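Local atomic coordinates of alpha-galactosidase (Lactobacillus brevis, PDB entry 3MI6), a protein that probably hydrolyses terminal, non-reducing alpha-D-galactose residues from alpha-galactosides such as galactose oligosaccharides, galactomannans and galactolipids, as a member of glycosyl hydrolase family 36. Residues P70-A75 with D265-S270; G282-P287 with S494-E499; L333-E338 with M363-D368; F682-L687 with D705-A710. All blocks are in the same frame, centred on the assembly; numbering follows the deposited sequence.

Interaction 1: P70-A75 with D265-S270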
loop_
_atom_site.group_PDB
_atom_site.type_symbol
_atom_site.label_atom_id
_atom_site.label_comp_id
_atom_site.label_asym_id
_atom_site.label_seq_id
_atom_site.Cartn_x
_atom_site.Cartn_y
_atom_site.Cartn_z
ATOM N N PRO D 70 -13.174 -29.693 16.652
ATOM C CA PRO D 70 -13.583 -29.356 15.279
ATOM C C PRO D 70 -13.227 -27.919 14.855
ATOM O O PRO D 70 -13.083 -27.683 13.651
ATOM C CB PRO D 70 -15.102 -29.548 15.309
ATOM C CG PRO D 70 -15.334 -30.526 16.423
ATOM C CD PRO D 70 -14.300 -30.202 17.458
ATOM N N ALA D 71 -13.092 -26.995 15.814
ATOM C CA ALA D 71 -12.694 -25.601 15.543
ATOM C C ALA D 71 -11.272 -25.446 14.985
ATOM O O ALA D 71 -10.980 -24.485 14.270
ATOM C CB ALA D 71 -12.859 -24.737 16.799
ATOM N N THR D 72 -10.392 -26.383 15.327
ATOM C CA THR D 72 -9.026 -26.359 14.825
ATOM C C THR D 72 -8.754 -27.476 13.812
ATOM O O THR D 72 -7.595 -27.758 13.500
ATOM C CB THR D 72 -7.995 -26.493 15.958
ATOM O OG1 THR D 72 -7.977 -27.848 16.418
ATOM C CG2 THR D 72 -8.316 -25.554 17.119
ATOM N N ILE D 73 -9.809 -28.108 13.300
ATOM C CA ILE D 73 -9.651 -29.184 12.328
ATOM C C ILE D 73 -10.152 -28.828 10.934
ATOM O O ILE D 73 -11.335 -28.572 10.746
ATOM C CB ILE D 73 -10.382 -30.467 12.772
ATOM C CG1 ILE D 73 -9.705 -31.094 13.997
ATOM C CG2 ILE D 73 -10.428 -31.465 11.627
ATOM C CD1 ILE D 73 -10.358 -32.384 14.447
ATOM N N LYS D 74 -9.249 -28.824 9.960
ATOM C CA LYS D 74 -9.626 -28.641 8.568
ATOM C C LYS D 74 -10.579 -29.737 8.070
ATOM O O LYS D 74 -10.276 -30.925 8.121
ATOM C CB LYS D 74 -8.394 -28.617 7.682
ATOM C CG LYS D 74 -7.571 -27.352 7.754
ATOM C CD LYS D 74 -6.142 -27.669 7.349
ATOM C CE LYS D 74 -5.541 -28.556 8.415
ATOM N NZ LYS D 74 -4.287 -29.179 7.989
ATOM N N ALA D 75 -11.734 -29.330 7.566
ATOM C CA ALA D 75 -12.738 -30.285 7.147
ATOM C C ALA D 75 -12.903 -30.303 5.651
ATOM O O ALA D 75 -12.482 -29.384 4.942
ATOM C CB ALA D 75 -14.050 -29.969 7.791
ATOM N N ASP D 265 -10.862 -17.757 9.924
ATOM C CA ASP D 265 -11.313 -17.989 11.288
ATOM C C ASP D 265 -10.337 -17.440 12.309
ATOM O O ASP D 265 -9.337 -16.804 11.963
ATOM C CB ASP D 265 -11.545 -19.480 11.551
ATOM C CG ASP D 265 -10.246 -20.264 11.675
ATOM O OD1 ASP D 265 -9.245 -19.833 11.079
ATOM O OD2 ASP D 265 -10.219 -21.318 12.351
ATOM N N GLN D 266 -10.639 -17.710 13.574
ATOM C CA GLN D 266 -9.848 -17.212 14.694
ATOM C C GLN D 266 -8.378 -17.617 14.637
ATOM O O GLN D 266 -7.541 -16.928 15.189
ATOM C CB GLN D 266 -10.458 -17.705 15.997
ATOM C CG GLN D 266 -10.756 -19.196 15.955
ATOM C CD GLN D 266 -11.405 -19.705 17.217
ATOM O OE1 GLN D 266 -11.151 -19.198 18.319
ATOM N NE2 GLN D 266 -12.255 -20.720 17.067
ATOM N N TYR D 267 -8.073 -18.735 13.978
ATOM C CA TYR D 267 -6.697 -19.233 13.870
ATOM C C TYR D 267 -6.109 -18.997 12.474
ATOM O O TYR D 267 -5.167 -19.677 12.054
ATOM C CB TYR D 267 -6.599 -20.718 14.274
ATOM C CG TYR D 267 -7.152 -20.988 15.656
ATOM C CD1 TYR D 267 -6.418 -20.662 16.795
ATOM C CD2 TYR D 267 -8.409 -21.560 15.830
ATOM C CE1 TYR D 267 -6.915 -20.896 18.064
ATOM C CE2 TYR D 267 -8.912 -21.793 17.101
ATOM C CZ TYR D 267 -8.156 -21.459 18.210
ATOM O OH TYR D 267 -8.648 -21.670 19.468
ATOM N N SER D 268 -6.671 -18.020 11.770
ATOM C CA SER D 268 -6.156 -17.585 10.472
ATOM C C SER D 268 -6.086 -18.702 9.445
ATOM O O SER D 268 -5.149 -18.751 8.639
ATOM C CB SER D 268 -4.793 -16.878 10.610
ATOM O OG SER D 268 -4.863 -15.551 10.087
ATOM N N THR D 269 -7.068 -19.604 9.496
ATOM C CA THR D 269 -7.307 -20.547 8.405
ATOM C C THR D 269 -8.440 -20.066 7.500
ATOM O O THR D 269 -9.234 -19.191 7.869
ATOM C CB THR D 269 -7.653 -21.949 8.903
ATOM O OG1 THR D 269 -9.046 -22.017 9.261
ATOM C CG2 THR D 269 -6.770 -22.307 10.072
ATOM N N SER D 270 -8.510 -20.660 6.316
ATOM C CA SER D 270 -9.451 -20.231 5.309
ATOM C C SER D 270 -10.381 -21.340 4.868
ATOM O O SER D 270 -9.930 -22.396 4.451
ATOM C CB SER D 270 -8.690 -19.733 4.093
ATOM O OG SER D 270 -7.833 -18.671 4.455
HETATM O O HOH W 1 -9.047 -23.747 12.172
#

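Interaction 2: G282-P287 with S494-E499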
loop_
_atom_site.group_PDB
_atom_site.type_symbol
_atom_site.label_atom_id
_atom_site.label_comp_id
_atom_site.label_asym_id
_atom_site.label_seq_id
_atom_site.Cartn_x
_atom_site.Cartn_y
_atom_site.Cartn_z
ATOM N N GLY D 282 -33.770 -24.208 -0.526
ATOM C CA GLY D 282 -34.177 -25.249 0.388
ATOM C C GLY D 282 -34.735 -26.366 -0.470
ATOM O O GLY D 282 -35.530 -26.109 -1.382
ATOM N N TRP D 283 -34.319 -27.601 -0.209
ATOM C CA TRP D 283 -34.767 -28.699 -1.049
ATOM C C TRP D 283 -35.390 -29.840 -0.266
ATOM O O TRP D 283 -34.695 -30.510 0.500
ATOM C CB TRP D 283 -33.609 -29.222 -1.864
ATOM C CG TRP D 283 -34.048 -30.128 -2.904
ATOM C CD1 TRP D 283 -34.157 -31.479 -2.819
ATOM C CD2 TRP D 283 -34.458 -29.766 -4.211
ATOM N NE1 TRP D 283 -34.609 -31.987 -4.003
ATOM C CE2 TRP D 283 -34.804 -30.954 -4.880
ATOM C CE3 TRP D 283 -34.566 -28.552 -4.887
ATOM C CZ2 TRP D 283 -35.252 -30.966 -6.190
ATOM C CZ3 TRP D 283 -35.015 -28.562 -6.192
ATOM C CH2 TRP D 283 -35.359 -29.763 -6.827
ATOM N N ASN D 284 -36.689 -30.060 -0.471
ATOM C CA ASN D 284 -37.413 -31.150 0.188
ATOM C C ASN D 284 -37.052 -32.520 -0.364
ATOM O O ASN D 284 -37.345 -32.854 -1.516
ATOM C CB ASN D 284 -38.927 -30.945 0.122
ATOM C CG ASN D 284 -39.378 -29.704 0.858
ATOM O OD1 ASN D 284 -39.369 -29.659 2.089
ATOM N ND2 ASN D 284 -39.777 -28.682 0.107
ATOM N N LEU D 285 -36.420 -33.312 0.490
ATOM C CA LEU D 285 -35.891 -34.611 0.117
ATOM C C LEU D 285 -36.783 -35.697 0.722
ATOM O O LEU D 285 -36.602 -36.108 1.880
ATOM C CB LEU D 285 -34.455 -34.734 0.636
ATOM C CG LEU D 285 -33.470 -35.741 0.052
ATOM C CD1 LEU D 285 -33.261 -35.504 -1.436
ATOM C CD2 LEU D 285 -32.161 -35.650 0.818
ATOM N N ALA D 286 -37.766 -36.140 -0.053
ATOM C CA ALA D 286 -38.659 -37.192 0.399
ATOM C C ALA D 286 -37.898 -38.516 0.565
ATOM O O ALA D 286 -36.770 -38.666 0.081
ATOM C CB ALA D 286 -39.781 -37.356 -0.581
ATOM N N PRO D 287 -38.511 -39.486 1.258
ATOM C CA PRO D 287 -37.882 -40.806 1.290
ATOM C C PRO D 287 -37.621 -41.366 -0.122
ATOM O O PRO D 287 -38.467 -41.224 -1.019
ATOM C CB PRO D 287 -38.913 -41.654 2.036
ATOM C CG PRO D 287 -39.653 -40.682 2.877
ATOM C CD PRO D 287 -39.747 -39.441 2.056
ATOM N N SER D 494 -46.427 -25.110 -0.609
ATOM C CA SER D 494 -45.922 -24.039 0.236
ATOM C C SER D 494 -44.476 -24.306 0.643
ATOM O O SER D 494 -43.638 -23.407 0.630
ATOM C CB SER D 494 -46.797 -23.905 1.476
ATOM O OG SER D 494 -48.163 -23.878 1.108
ATOM N N ASP D 495 -44.202 -25.557 0.996
ATOM C CA ASP D 495 -42.900 -25.978 1.474
ATOM C C ASP D 495 -41.851 -25.981 0.378
ATOM O O ASP D 495 -40.660 -25.822 0.653
ATOM C CB ASP D 495 -42.998 -27.381 2.062
ATOM C CG ASP D 495 -43.674 -27.395 3.404
ATOM O OD1 ASP D 495 -43.345 -26.515 4.228
ATOM O OD2 ASP D 495 -44.532 -28.282 3.636
ATOM N N GLN D 496 -42.285 -26.182 -0.862
ATOM C CA GLN D 496 -41.362 -26.260 -1.990
ATOM C C GLN D 496 -40.998 -24.910 -2.589
ATOM O O GLN D 496 -40.302 -24.866 -3.599
ATOM C CB GLN D 496 -41.950 -27.117 -3.099
ATOM C CG GLN D 496 -42.166 -28.541 -2.718
ATOM C CD GLN D 496 -42.531 -29.387 -3.908
ATOM O OE1 GLN D 496 -43.521 -29.122 -4.590
ATOM N NE2 GLN D 496 -41.723 -30.407 -4.180
ATOM N N GLN D 497 -41.461 -23.807 -2.011
ATOM C CA GLN D 497 -41.220 -22.518 -2.667
ATOM C C GLN D 497 -39.734 -22.131 -2.746
ATOM O O GLN D 497 -39.309 -21.462 -3.683
ATOM C CB GLN D 497 -42.067 -21.400 -2.057
ATOM C CG GLN D 497 -43.552 -21.525 -2.337
ATOM C CD GLN D 497 -43.878 -21.477 -3.813
ATOM O OE1 GLN D 497 -43.362 -20.638 -4.546
ATOM N NE2 GLN D 497 -44.747 -22.377 -4.257
ATOM N N LEU D 498 -38.946 -22.571 -1.777
ATOM C CA LEU D 498 -37.516 -22.304 -1.794
ATOM C C LEU D 498 -36.795 -23.159 -2.814
ATOM O O LEU D 498 -35.564 -23.159 -2.857
ATOM C CB LEU D 498 -36.914 -22.562 -0.426
ATOM C CG LEU D 498 -37.393 -21.616 0.656
ATOM C CD1 LEU D 498 -36.854 -22.074 1.970
ATOM C CD2 LEU D 498 -36.960 -20.203 0.344
ATOM N N GLU D 499 -37.553 -23.896 -3.623
ATOM C CA GLU D 499 -36.969 -24.763 -4.644
ATOM C C GLU D 499 -37.176 -24.177 -6.021
ATOM O O GLU D 499 -36.789 -24.790 -7.007
ATOM C CB GLU D 499 -37.627 -26.137 -4.648
ATOM C CG GLU D 499 -37.221 -27.115 -3.572
ATOM C CD GLU D 499 -38.087 -28.381 -3.613
ATOM O OE1 GLU D 499 -38.565 -28.735 -4.714
ATOM O OE2 GLU D 499 -38.304 -29.019 -2.554
#

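Interaction 3: L333-E338 with M363-D368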
loop_
_atom_site.group_PDB
_atom_site.type_symbol
_atom_site.label_atom_id
_atom_site.label_comp_id
_atom_site.label_asym_id
_atom_site.label_seq_id
_atom_site.Cartn_x
_atom_site.Cartn_y
_atom_site.Cartn_z
ATOM N N LEU D 333 -20.047 -13.402 -38.192
ATOM C CA LEU D 333 -21.460 -13.127 -38.370
ATOM C C LEU D 333 -21.737 -11.640 -38.462
ATOM O O LEU D 333 -20.892 -10.819 -38.114
ATOM C CB LEU D 333 -22.257 -13.718 -37.220
ATOM C CG LEU D 333 -21.999 -13.130 -35.832
ATOM C CD1 LEU D 333 -22.747 -11.825 -35.618
ATOM C CD2 LEU D 333 -22.398 -14.134 -34.769
ATOM N N ILE D 334 -22.926 -11.298 -38.941
ATOM C CA ILE D 334 -23.416 -9.936 -38.834
ATOM C C ILE D 334 -24.815 -9.949 -38.210
ATOM O O ILE D 334 -25.606 -10.830 -38.481
ATOM C CB ILE D 334 -23.400 -9.207 -40.181
ATOM C CG1 ILE D 334 -23.984 -7.804 -40.015
ATOM C CG2 ILE D 334 -24.163 -9.992 -41.226
ATOM C CD1 ILE D 334 -23.702 -6.895 -41.165
ATOM N N ASN D 335 -25.090 -8.975 -37.351
ATOM C CA ASN D 335 -26.316 -8.910 -36.568
ATOM C C ASN D 335 -26.921 -7.520 -36.757
ATOM O O ASN D 335 -26.207 -6.513 -36.626
ATOM C CB ASN D 335 -25.965 -9.172 -35.096
ATOM C CG ASN D 335 -27.179 -9.211 -34.177
ATOM O OD1 ASN D 335 -28.176 -8.517 -34.396
ATOM N ND2 ASN D 335 -27.084 -10.015 -33.121
ATOM N N ASN D 336 -28.219 -7.461 -37.076
ATOM C CA ASN D 336 -28.892 -6.184 -37.382
ATOM C C ASN D 336 -29.399 -5.361 -36.181
ATOM O O ASN D 336 -30.044 -4.330 -36.362
ATOM C CB ASN D 336 -30.054 -6.412 -38.340
ATOM C CG ASN D 336 -31.173 -7.205 -37.706
ATOM O OD1 ASN D 336 -30.967 -8.337 -37.283
ATOM N ND2 ASN D 336 -32.362 -6.615 -37.630
ATOM N N TRP D 337 -29.093 -5.815 -34.967
ATOM C CA TRP D 337 -29.562 -5.167 -33.741
ATOM C C TRP D 337 -29.192 -3.676 -33.654
ATOM O O TRP D 337 -30.059 -2.824 -33.845
ATOM C CB TRP D 337 -29.117 -5.954 -32.489
ATOM C CG TRP D 337 -29.388 -5.255 -31.157
ATOM C CD1 TRP D 337 -28.477 -4.976 -30.182
ATOM C CD2 TRP D 337 -30.645 -4.743 -30.679
ATOM N NE1 TRP D 337 -29.080 -4.329 -29.132
ATOM C CE2 TRP D 337 -30.410 -4.178 -29.408
ATOM C CE3 TRP D 337 -31.941 -4.707 -31.204
ATOM C CZ2 TRP D 337 -31.416 -3.594 -28.652
ATOM C CZ3 TRP D 337 -32.943 -4.125 -30.451
ATOM C CH2 TRP D 337 -32.672 -3.575 -29.185
ATOM N N GLU D 338 -27.922 -3.363 -33.370
ATOM C CA GLU D 338 -27.453 -1.965 -33.275
ATOM C C GLU D 338 -27.467 -1.245 -34.640
ATOM O O GLU D 338 -27.184 -0.040 -34.738
ATOM C CB GLU D 338 -26.041 -1.885 -32.659
ATOM C CG GLU D 338 -25.911 -2.328 -31.187
ATOM C CD GLU D 338 -24.491 -2.089 -30.611
ATOM O OE1 GLU D 338 -23.932 -0.984 -30.840
ATOM O OE2 GLU D 338 -23.942 -3.001 -29.929
HETATM N N MSE D 363 -22.290 -15.435 -42.045
HETATM C CA MSE D 363 -23.558 -15.755 -41.399
HETATM C C MSE D 363 -24.327 -14.496 -41.067
HETATM O O MSE D 363 -23.749 -13.509 -40.614
HETATM C CB MSE D 363 -23.335 -16.573 -40.121
HETATM C CG MSE D 363 -24.578 -16.716 -39.271
HETATM SE SE MSE D 363 -24.243 -17.525 -37.526
HETATM C CE MSE D 363 -23.995 -19.382 -38.059
ATOM N N PHE D 364 -25.637 -14.527 -41.296
ATOM C CA PHE D 364 -26.489 -13.408 -40.937
ATOM C C PHE D 364 -27.375 -13.836 -39.784
ATOM O O PHE D 364 -27.892 -14.941 -39.792
ATOM C CB PHE D 364 -27.332 -12.947 -42.126
ATOM C CG PHE D 364 -28.224 -11.797 -41.802
ATOM C CD1 PHE D 364 -29.386 -11.990 -41.074
ATOM C CD2 PHE D 364 -27.898 -10.528 -42.195
ATOM C CE1 PHE D 364 -30.200 -10.936 -40.752
ATOM C CE2 PHE D 364 -28.714 -9.473 -41.876
ATOM C CZ PHE D 364 -29.867 -9.677 -41.151
ATOM N N VAL D 365 -27.523 -12.958 -38.792
ATOM C CA VAL D 365 -28.341 -13.223 -37.606
ATOM C C VAL D 365 -29.451 -12.191 -37.399
ATOM O O VAL D 365 -29.192 -11.085 -36.929
ATOM C CB VAL D 365 -27.508 -13.233 -36.312
ATOM C CG1 VAL D 365 -28.377 -13.648 -35.166
ATOM C CG2 VAL D 365 -26.310 -14.151 -36.436
ATOM N N LEU D 366 -30.684 -12.560 -37.733
ATOM C CA LEU D 366 -31.822 -11.694 -37.498
ATOM C C LEU D 366 -32.080 -11.580 -35.986
ATOM O O LEU D 366 -32.231 -12.600 -35.301
ATOM C CB LEU D 366 -33.030 -12.277 -38.210
ATOM C CG LEU D 366 -34.383 -11.610 -38.023
ATOM C CD1 LEU D 366 -34.339 -10.209 -38.547
ATOM C CD2 LEU D 366 -35.454 -12.426 -38.734
ATOM N N ASP D 367 -32.113 -10.356 -35.456
ATOM C CA ASP D 367 -32.259 -10.173 -34.009
ATOM C C ASP D 367 -33.699 -9.851 -33.626
ATOM O O ASP D 367 -34.638 -10.212 -34.338
ATOM C CB ASP D 367 -31.297 -9.094 -33.471
ATOM C CG ASP D 367 -30.807 -9.383 -32.031
ATOM O OD1 ASP D 367 -29.783 -10.093 -31.867
ATOM O OD2 ASP D 367 -31.432 -8.880 -31.069
ATOM N N ASP D 368 -33.853 -9.168 -32.498
ATOM C CA ASP D 368 -35.151 -8.884 -31.908
ATOM C C ASP D 368 -36.074 -8.194 -32.909
ATOM O O ASP D 368 -35.658 -7.266 -33.603
ATOM C CB ASP D 368 -34.960 -8.007 -30.659
ATOM C CG ASP D 368 -36.164 -8.020 -29.724
ATOM O OD1 ASP D 368 -37.296 -8.280 -30.170
ATOM O OD2 ASP D 368 -35.973 -7.754 -28.527
#

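Interaction 4: F682-L687 with D705-A710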
loop_
_atom_site.group_PDB
_atom_site.type_symbol
_atom_site.label_atom_id
_atom_site.label_comp_id
_atom_site.label_asym_id
_atom_site.label_seq_id
_atom_site.Cartn_x
_atom_site.Cartn_y
_atom_site.Cartn_z
ATOM N N PHE D 682 7.734 -3.601 -25.874
ATOM C CA PHE D 682 6.782 -4.687 -25.726
ATOM C C PHE D 682 7.460 -6.036 -25.434
ATOM O O PHE D 682 8.338 -6.451 -26.173
ATOM C CB PHE D 682 5.949 -4.796 -26.997
ATOM C CG PHE D 682 4.871 -5.812 -26.897
ATOM C CD1 PHE D 682 3.858 -5.664 -25.964
ATOM C CD2 PHE D 682 4.870 -6.919 -27.713
ATOM C CE1 PHE D 682 2.860 -6.597 -25.853
ATOM C CE2 PHE D 682 3.880 -7.861 -27.603
ATOM C CZ PHE D 682 2.869 -7.703 -26.668
ATOM N N TYR D 683 7.060 -6.723 -24.370
ATOM C CA TYR D 683 7.671 -8.022 -24.053
ATOM C C TYR D 683 6.791 -9.229 -24.403
ATOM O O TYR D 683 5.910 -9.607 -23.621
ATOM C CB TYR D 683 8.027 -8.122 -22.567
ATOM C CG TYR D 683 9.090 -7.182 -22.113
ATOM C CD1 TYR D 683 8.768 -5.894 -21.698
ATOM C CD2 TYR D 683 10.435 -7.575 -22.074
ATOM C CE1 TYR D 683 9.760 -5.017 -21.268
ATOM C CE2 TYR D 683 11.432 -6.704 -21.643
ATOM C CZ TYR D 683 11.083 -5.432 -21.245
ATOM O OH TYR D 683 12.043 -4.565 -20.812
ATOM N N PHE D 684 7.029 -9.859 -25.546
ATOM C CA PHE D 684 6.273 -11.068 -25.882
ATOM C C PHE D 684 6.403 -12.141 -24.788
ATOM O O PHE D 684 7.417 -12.207 -24.073
ATOM C CB PHE D 684 6.722 -11.631 -27.232
ATOM C CG PHE D 684 6.490 -10.696 -28.386
ATOM C CD1 PHE D 684 7.345 -9.629 -28.614
ATOM C CD2 PHE D 684 5.418 -10.884 -29.250
ATOM C CE1 PHE D 684 7.139 -8.769 -29.675
ATOM C CE2 PHE D 684 5.205 -10.017 -30.304
ATOM C CZ PHE D 684 6.057 -8.959 -30.516
ATOM N N LYS D 685 5.359 -12.958 -24.651
ATOM C CA LYS D 685 5.416 -14.167 -23.836
ATOM C C LYS D 685 5.027 -15.380 -24.694
ATOM O O LYS D 685 4.501 -15.244 -25.805
ATOM C CB LYS D 685 4.475 -14.076 -22.628
ATOM C CG LYS D 685 4.332 -12.704 -21.993
ATOM C CD LYS D 685 5.620 -12.213 -21.398
ATOM C CE LYS D 685 5.456 -11.883 -19.942
ATOM N NZ LYS D 685 5.978 -10.522 -19.670
ATOM N N GLY D 686 5.305 -16.570 -24.172
ATOM C CA GLY D 686 4.851 -17.799 -24.780
ATOM C C GLY D 686 5.593 -18.318 -25.996
ATOM O O GLY D 686 5.084 -19.188 -26.693
ATOM N N LEU D 687 6.787 -17.822 -26.265
ATOM C CA LEU D 687 7.511 -18.284 -27.446
ATOM C C LEU D 687 8.590 -19.292 -27.100
ATOM O O LEU D 687 8.952 -19.465 -25.941
ATOM C CB LEU D 687 8.145 -17.106 -28.192
ATOM C CG LEU D 687 7.210 -16.035 -28.737
ATOM C CD1 LEU D 687 8.050 -14.987 -29.420
ATOM C CD2 LEU D 687 6.176 -16.623 -29.688
ATOM N N ASP D 705 14.124 -15.641 -27.310
ATOM C CA ASP D 705 14.568 -15.044 -26.053
ATOM C C ASP D 705 14.900 -13.547 -26.121
ATOM O O ASP D 705 14.856 -12.857 -25.097
ATOM C CB ASP D 705 15.664 -15.862 -25.348
ATOM C CG ASP D 705 16.949 -15.995 -26.157
ATOM O OD1 ASP D 705 17.056 -15.478 -27.291
ATOM O OD2 ASP D 705 17.876 -16.639 -25.630
ATOM N N GLU D 706 15.211 -13.042 -27.315
ATOM C CA GLU D 706 15.387 -11.599 -27.490
ATOM C C GLU D 706 14.028 -10.967 -27.249
ATOM O O GLU D 706 13.902 -10.027 -26.479
ATOM C CB GLU D 706 15.856 -11.241 -28.902
ATOM C CG GLU D 706 17.305 -11.602 -29.238
ATOM C CD GLU D 706 17.597 -11.546 -30.749
ATOM O OE1 GLU D 706 17.622 -10.433 -31.348
ATOM O OE2 GLU D 706 17.805 -12.626 -31.339
ATOM N N LEU D 707 13.007 -11.519 -27.899
ATOM C CA LEU D 707 11.694 -10.911 -27.888
ATOM C C LEU D 707 11.025 -10.994 -26.526
ATOM O O LEU D 707 10.139 -10.197 -26.224
ATOM C CB LEU D 707 10.818 -11.552 -28.942
ATOM C CG LEU D 707 11.346 -11.308 -30.347
ATOM C CD1 LEU D 707 10.483 -12.069 -31.351
ATOM C CD2 LEU D 707 11.388 -9.802 -30.651
HETATM N N MSE D 708 11.477 -11.932 -25.697
HETATM C CA MSE D 708 10.872 -12.181 -24.392
HETATM C C MSE D 708 11.611 -11.575 -23.201
HETATM O O MSE D 708 10.997 -11.280 -22.186
HETATM C CB MSE D 708 10.739 -13.685 -24.154
HETATM C CG MSE D 708 9.569 -14.324 -24.870
HETATM SE SE MSE D 708 9.321 -16.194 -24.326
HETATM C CE MSE D 708 10.963 -16.987 -25.071
ATOM N N ASN D 709 12.928 -11.419 -23.315
ATOM C CA ASN D 709 13.759 -11.000 -22.201
ATOM C C ASN D 709 14.277 -9.572 -22.372
ATOM O O ASN D 709 14.449 -8.841 -21.387
ATOM C CB ASN D 709 14.954 -11.940 -22.070
ATOM C CG ASN D 709 14.560 -13.365 -21.725
ATOM O OD1 ASN D 709 13.545 -13.608 -21.072
ATOM N ND2 ASN D 709 15.394 -14.317 -22.130
ATOM N N ALA D 710 14.557 -9.182 -23.614
ATOM C CA ALA D 710 15.006 -7.822 -23.891
ATOM C C ALA D 710 13.827 -6.969 -24.321
ATOM O O ALA D 710 13.727 -5.804 -23.959
ATOM C CB ALA D 710 16.079 -7.807 -24.964
HETATM O O HOH W 2 14.642 -5.128 -21.080
#

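Interaction 1: P70-A75 with D265-S270
Ala71 and Thr72, in the long loop between strands 31-36 and 90-93, pack against Asp265 and Tyr267 in the tip of a beta hairpin. A type I beta turn from Asp265 to Ser268 forms that tip and joins strands 258-264 and 270-274 of the N-terminal domain. No direct hydrogen bond spans the two segments. The carbonyl of Ala71 looks toward the Asp265 carboxylate, and a water sits between them, donating to Ala71 O at 2.9 Å and to Asp265 OD2 at 2.7 Å. Next along the chain, the methyl of Thr72 approaches the tyrosine obliquely, with CG2 3.8 Å from Tyr267 CE2. This methyl lies anti to the carbonyl carbon of Thr72, and OG1 (chi1 74°) takes another direction and hydrogen-bonds to Tyr679 of the third subunit. The phenol of Tyr267 likewise ends on Asn676 of that subunit, while Gln266 O accepts from Arg202 of the second, so this partly buried contact lies where three copies of the protein meet. Further on, Ile73 and Ala75 turn to their own chain, where Arg86 and Asp185 bond to their backbones. On the hairpin side the aspartate is held from within: its other oxygen, Asp265 OD1, is met nearly end-on by Thr269 N at 2.7 Å.

Interaction 2: G282-P287 with S494-E499
Glu499 lies against the start of the short strand 283-285 and forms the dense part of this contact. Its carboxylate stacks over one face of the Trp283 indole near the rim, with Glu499 CD 3.7 Å above the ring plane and the two planes 29° apart. An extended chain beyond CG (chi2 173°) leaves OE1 over the indole and turns OE2 to Asn284. There Asn284 N donates to Glu499 OE2 at 2.8 Å, and Asn284 ND2 donates to the same oxygen at 3.1 Å from the opposite face of the carboxylate plane. The other oxygen, OE1, forms a salt bridge with Arg503 of helix 500-518. Cut back to an alanine, this position would probably leave Asn284 N and Arg503 without these partners and one indole face less well packed.

Toward the solvent side the contact thins out. Asn284 ND2 reaches Asp495 O at 3.0 Å, well above the carbonyl plane, while the carboxylate of exposed Asp495 leads away. A weak bond from Gly282 N to Leu498 O lies at the other end of the contact. The Glu499 carboxylate is thus the main polar link between the N-terminal beta domain and the barrel domain, its negative charge probably balanced by Arg503 and further stabilised by the two N-H groups.

Interaction 3: L333-E338 with M363-D368
Asn335 and Asn336 reach from the end of strand 333-335 to Asp367, just past strand 363-366. With CG anti to its own N (chi1 -177°), Asn335 puts both ends of its amide to work. OD1 accepts from Trp337 N, capping the start of the next helix, and ND2 donates to Asp367 OD1 at 3.0 Å, on the anti side of the carboxylate but tilted out of its plane. Asn336 has CG between N and the carbonyl carbon (chi1 67°), which swings OD1 across to take Asp367 N in its carbonyl plane at 3.0 Å. A leucine in place of Asn335 would probably leave Trp337 N uncapped and Asp367 less firmly oriented toward Lys477, its salt-bridge partner. Earlier in the strands, Ile334 CG2 packs obliquely on Phe364 CD2 at 3.9 Å, while Leu333 and Val365 pack on the other face. Ile334, level with Phe364 in the parallel pair, bonds through N to Met363 O and through O to Val365 N. These are the first two strands of a (beta/alpha)8 barrel, whose C-terminal ends carry the predicted substrate-binding residues Asp367 and Asp368.

Interaction 4: F682-L687 with D705-A710
Phe684 and Met708 bring the two backbones to a CA-CA distance of 5.0 Å, where the loop after strand 680-682 passes the short helix 704-710 of the C-terminal domain, built on an antiparallel beta sheet. The helix has a wider, pi-type turn at 706-710. One weak hydrogen bond joins the main chains, from Phe684 N to Leu707 O at 3.2 Å, and Met708 CA makes a CH...O contact with Phe684 O.

Selenomethionine Met708 carries the packing. Its chain runs past Phe684 O and, extended through chi2 (-172°), lays SE 4.1 Å from Leu687 CB; the bend at chi3 (-67°) then turns CE to the Leu687 carbonyl. Phe684 and Leu707 lie alongside each other, pointing the same way, with Phe684 CD1 4.0 Å from Leu707 CB. Phe682 holds its CE2 over the centre of the Phe684 ring, and Ile695 packs against both Phe684 and Leu707, extending this apolar cluster into the sheet. The Tyr683 end of the contact is polar. Tyr683 turns its ring edge toward the carbonyls of Met708 and Asn709, and a water lies 2.7 Å from Tyr683 OH and donates to Ala710 O at 3.1 Å.

In the fold
Interaction 3 is the buried one, strand against strand inside the catalytic barrel, with backbone bonds in register and asparagines fixing an aspartate of the predicted substrate site. The other three are partly buried, lie away from that site and border neighbouring subunits. Interaction 2 ties the N-terminal beta domain to the barrel domain chiefly through a carboxylate; along the chain, interaction 3 is nested in the loop it closes, their centres about 42 Å apart. Interactions 1 and 4 each stay within one terminal domain, include a water bridge, and touch the third subunit. Their chemistry differs: interaction 1 has no direct hydrogen bond and combines light packing with its water, whereas interaction 4 rests on apolar packing around a selenomethionine.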